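Local structure of ribokinase, putative (Burkholderia thailandensis, 3B1Q) at residues Glu243-Pro248 with Leu282-Gln287. The protein probably phosphorylates nucleosides such as inosine, as a nucleoside kinase of the pfkB (ribokinase) family. Residues are numbered along the deposited sequence; the frame is centred on the assembly and turned at random.
Sequences ERVIDP and LKIAHQ. With ACT (acetate ion), chain H.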
ATOM      1  N   GLU A 243     -16.367 -15.107  18.349  1.00 21.64           N
ATOM      2  CA  GLU A 243     -16.818 -16.378  17.767  1.00 23.76           C
ATOM      3  C   GLU A 243     -15.837 -16.889  16.700  1.00 24.62           C
ATOM      4  O   GLU A 243     -15.763 -18.076  16.458  1.00 27.32           O
ATOM      5  CB  GLU A 243     -18.265 -16.221  17.218  1.00 23.89           C
ATOM      6  CG  GLU A 243     -19.290 -16.394  18.378  1.00 26.17           C
ATOM      7  CD  GLU A 243     -20.706 -15.881  18.047  1.00 25.19           C
ATOM      8  OE1 GLU A 243     -20.936 -15.282  16.948  1.00 22.09           O
ATOM      9  OE2 GLU A 243     -21.590 -16.159  18.903  1.00 26.67           O
ATOM     10  N   ARG A 244     -15.149 -15.972  16.034  1.00 23.60           N
ATOM     11  CA  ARG A 244     -14.036 -16.332  15.126  1.00 23.48           C
ATOM     12  C   ARG A 244     -13.261 -15.006  14.976  1.00 20.98           C
ATOM     13  O   ARG A 244     -13.743 -13.956  15.333  1.00 20.29           O
ATOM     14  CB  ARG A 244     -14.554 -16.846  13.772  1.00 24.00           C
ATOM     15  CG  ARG A 244     -15.536 -15.873  13.187  1.00 22.51           C
ATOM     16  CD  ARG A 244     -16.200 -16.433  11.908  1.00 22.01           C
ATOM     17  NE  ARG A 244     -16.828 -15.276  11.256  1.00 17.24           N
ATOM     18  CZ  ARG A 244     -17.865 -15.312  10.394  1.00 21.60           C
ATOM     19  NH1 ARG A 244     -18.471 -16.474  10.141  1.00 20.20           N
ATOM     20  NH2 ARG A 244     -18.292 -14.188   9.828  1.00 19.13           N
ATOM     21  N   VAL A 245     -12.015 -15.112  14.546  1.00 21.59           N
ATOM     22  CA  VAL A 245     -11.187 -13.906  14.349  1.00 20.25           C
ATOM     23  C   VAL A 245     -10.816 -13.777  12.890  1.00 19.34           C
ATOM     24  O   VAL A 245     -10.063 -14.638  12.352  1.00 22.17           O
ATOM     25  CB  VAL A 245      -9.888 -14.032  15.211  1.00 21.59           C
ATOM     26  CG1 VAL A 245      -9.077 -12.722  15.096  1.00 21.81           C
ATOM     27  CG2 VAL A 245     -10.270 -14.256  16.633  1.00 24.54           C
ATOM     28  N   ILE A 246     -11.394 -12.770  12.234  1.00 19.24           N
ATOM     29  CA  ILE A 246     -11.292 -12.663  10.787  1.00 20.07           C
ATOM     30  C   ILE A 246     -10.488 -11.397  10.459  1.00 19.76           C
ATOM     31  O   ILE A 246      -9.607 -11.451   9.611  1.00 21.18           O
ATOM     32  CB  ILE A 246     -12.724 -12.552  10.154  1.00 20.14           C
ATOM     33  CG1 ILE A 246     -13.434 -13.915  10.294  1.00 21.23           C
ATOM     34  CG2 ILE A 246     -12.680 -12.061   8.698  1.00 20.89           C
ATOM     35  CD1 ILE A 246     -12.768 -15.101   9.626  1.00 25.24           C
ATOM     36  N   ASP A 247     -10.761 -10.303  11.135  1.00 18.71           N
ATOM     37  CA  ASP A 247     -10.167  -9.006  10.727  1.00 17.56           C
ATOM     38  C   ASP A 247     -10.274  -7.984  11.833  1.00 16.16           C
ATOM     39  O   ASP A 247     -11.364  -7.622  12.240  1.00 15.92           O
ATOM     40  CB  ASP A 247     -10.885  -8.494   9.425  1.00 16.55           C
ATOM     41  CG  ASP A 247     -10.349  -7.122   8.919  1.00 22.15           C
ATOM     42  OD1 ASP A 247      -9.208  -6.744   9.267  1.00 19.75           O
ATOM     43  OD2 ASP A 247     -11.017  -6.510   8.070  1.00 22.94           O
ATOM     44  N   PRO A 248      -9.140  -7.466  12.350  1.00 17.28           N
ATOM     45  CA  PRO A 248      -9.296  -6.446  13.404  1.00 17.38           C
ATOM     46  C   PRO A 248      -9.698  -5.052  12.931  1.00 15.59           C
ATOM     47  O   PRO A 248     -10.044  -4.208  13.784  1.00 16.58           O
ATOM     48  CB  PRO A 248      -7.874  -6.343  14.008  1.00 19.71           C
ATOM     49  CG  PRO A 248      -6.981  -6.730  12.896  1.00 20.36           C
ATOM     50  CD  PRO A 248      -7.726  -7.817  12.072  1.00 19.37           C
ATOM     51  N   LEU A 282     -17.850  -8.637  18.380  1.00 16.22           N
ATOM     52  CA  LEU A 282     -18.671  -8.959  17.201  1.00 15.22           C
ATOM     53  C   LEU A 282     -17.986  -8.532  15.891  1.00 14.06           C
ATOM     54  O   LEU A 282     -17.952  -9.287  14.910  1.00 14.99           O
ATOM     55  CB  LEU A 282     -20.065  -8.260  17.330  1.00 15.90           C
ATOM     56  CG  LEU A 282     -20.893  -8.790  18.488  1.00 17.78           C
ATOM     57  CD1 LEU A 282     -22.151  -7.942  18.627  1.00 19.13           C
ATOM     58  CD2 LEU A 282     -21.253 -10.273  18.239  1.00 22.02           C
ATOM     59  N   LYS A 283     -17.356  -7.353  15.927  1.00 13.40           N
ATOM     60  CA  LYS A 283     -16.719  -6.791  14.746  1.00 12.89           C
ATOM     61  C   LYS A 283     -15.607  -7.724  14.250  1.00 12.46           C
ATOM     62  O   LYS A 283     -15.521  -7.991  13.051  1.00 13.26           O
ATOM     63  CB  LYS A 283     -16.093  -5.433  15.125  1.00 11.42           C
ATOM     64  CG  LYS A 283     -16.096  -4.410  14.051  1.00 13.38           C
ATOM     65  CD  LYS A 283     -15.528  -4.927  12.698  1.00 15.69           C
ATOM     66  CE  LYS A 283     -14.011  -5.390  12.779  1.00 15.53           C
ATOM     67  NZ  LYS A 283     -13.657  -6.248  11.578  1.00 15.59           N
ATOM     68  N   ILE A 284     -14.774  -8.192  15.169  1.00 13.55           N
ATOM     69  CA  ILE A 284     -13.594  -8.958  14.751  1.00 14.67           C
ATOM     70  C   ILE A 284     -13.925 -10.265  13.990  1.00 15.75           C
ATOM     71  O   ILE A 284     -13.094 -10.782  13.268  1.00 17.40           O
ATOM     72  CB  ILE A 284     -12.639  -9.190  15.940  1.00 15.34           C
ATOM     73  CG1 ILE A 284     -11.236  -9.424  15.362  1.00 20.52           C
ATOM     74  CG2 ILE A 284     -13.067 -10.433  16.721  1.00 18.82           C
ATOM     75  CD1 ILE A 284     -10.114  -9.314  16.447  1.00 20.97           C
ATOM     76  N   ALA A 285     -15.153 -10.765  14.150  1.00 14.85           N
ATOM     77  CA  ALA A 285     -15.586 -11.981  13.490  1.00 14.97           C
ATOM     78  C   ALA A 285     -15.944 -11.760  11.992  1.00 15.00           C
ATOM     79  O   ALA A 285     -16.340 -12.699  11.304  1.00 16.87           O
ATOM     80  CB  ALA A 285     -16.786 -12.551  14.242  1.00 17.11           C
ATOM     81  N   HIS A 286     -15.756 -10.554  11.471  1.00 15.19           N
ATOM     82  CA  HIS A 286     -16.185 -10.229  10.130  1.00 15.35           C
ATOM     83  C   HIS A 286     -15.130  -9.404   9.411  1.00 16.42           C
ATOM     84  O   HIS A 286     -14.381  -8.682  10.033  1.00 15.98           O
ATOM     85  CB  HIS A 286     -17.521  -9.405  10.171  1.00 13.87           C
ATOM     86  CG  HIS A 286     -18.632 -10.164  10.796  1.00 13.60           C
ATOM     87  ND1 HIS A 286     -19.464 -10.980  10.076  1.00 17.06           N
ATOM     88  CD2 HIS A 286     -18.999 -10.278  12.098  1.00 13.20           C
ATOM     89  CE1 HIS A 286     -20.287 -11.604  10.910  1.00 19.34           C
ATOM     90  NE2 HIS A 286     -20.052 -11.163  12.139  1.00 14.68           N
ATOM     91  N   GLN A 287     -15.115  -9.513   8.078  1.00 17.38           N
ATOM     92  CA  GLN A 287     -14.202  -8.695   7.214  1.00 18.31           C
ATOM     93  C   GLN A 287     -14.517  -7.222   7.142  1.00 18.79           C
ATOM     94  O   GLN A 287     -15.665  -6.803   6.910  1.00 18.34           O
ATOM     95  CB  GLN A 287     -14.182  -9.186   5.745  1.00 18.36           C
ATOM     96  CG  GLN A 287     -13.684 -10.560   5.530  1.00 23.79           C
ATOM     97  CD  GLN A 287     -12.134 -10.708   5.717  1.00 20.19           C
ATOM     98  OE1 GLN A 287     -11.607 -11.812   5.545  1.00 33.51           O
ATOM     99  NE2 GLN A 287     -11.451  -9.632   6.018  1.00 24.64           N
TER
HETATM  100  C   ACT H 327     -18.305 -10.869   6.623  1.00 23.36           C
HETATM  101  O   ACT H 327     -17.287 -11.243   7.285  1.00 23.18           O
HETATM  102  OXT ACT H 327     -19.451 -10.869   7.176  1.00 20.73           O
HETATM  103  CH3 ACT H 327     -18.122 -10.434   5.196  1.00 24.00           C
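Arg244 grips the carbonyl of Ala285 side-on: NE lies 2.6 Å and NH2 2.9 Å from Ala285 O, which sits in the guanidinium plane. The chain runs extended from CG to NE (chi2 -173°), carrying the guanidinium past the Ala285 methyl, small enough to lie against Arg244 CG, to the carbonyl oxygen. Ile284 O, near the C-terminal end of helix 269-284, accepts two backbone N-H groups, Ile246 N (2.8 Å, 165° at the hydrogen) and Asp247 N (3.2 Å). Lys283, bent at chi2 and chi3, brings NZ to 2.8 Å from Asp247 O and also bonds His286 O and Gly288 O, so that one ammonium, with three N-H groups to give, links three carbonyls. The Asp247 carboxylate is bonded to Gly288 N through OD2 and to Thr249 OG1 through OD1. In this pfkB-family fold the contact fastens the loop leading into helix 251-264 to the end of helix 269-284, beside nucleotide-site residue Asn111, which Val245 touches. Val245 CG1 packs alongside Ile284 CD1 at 3.8 Å, an apolar pair. Ile246 sets its CG2 methyl against the Gln287 carboxamide, 3.3 Å from CD, the side chains crossing nearly at right angles. An acetate, likely a crystallisation component, accepts from His286 ND1 through OXT and from Gln287 N through O.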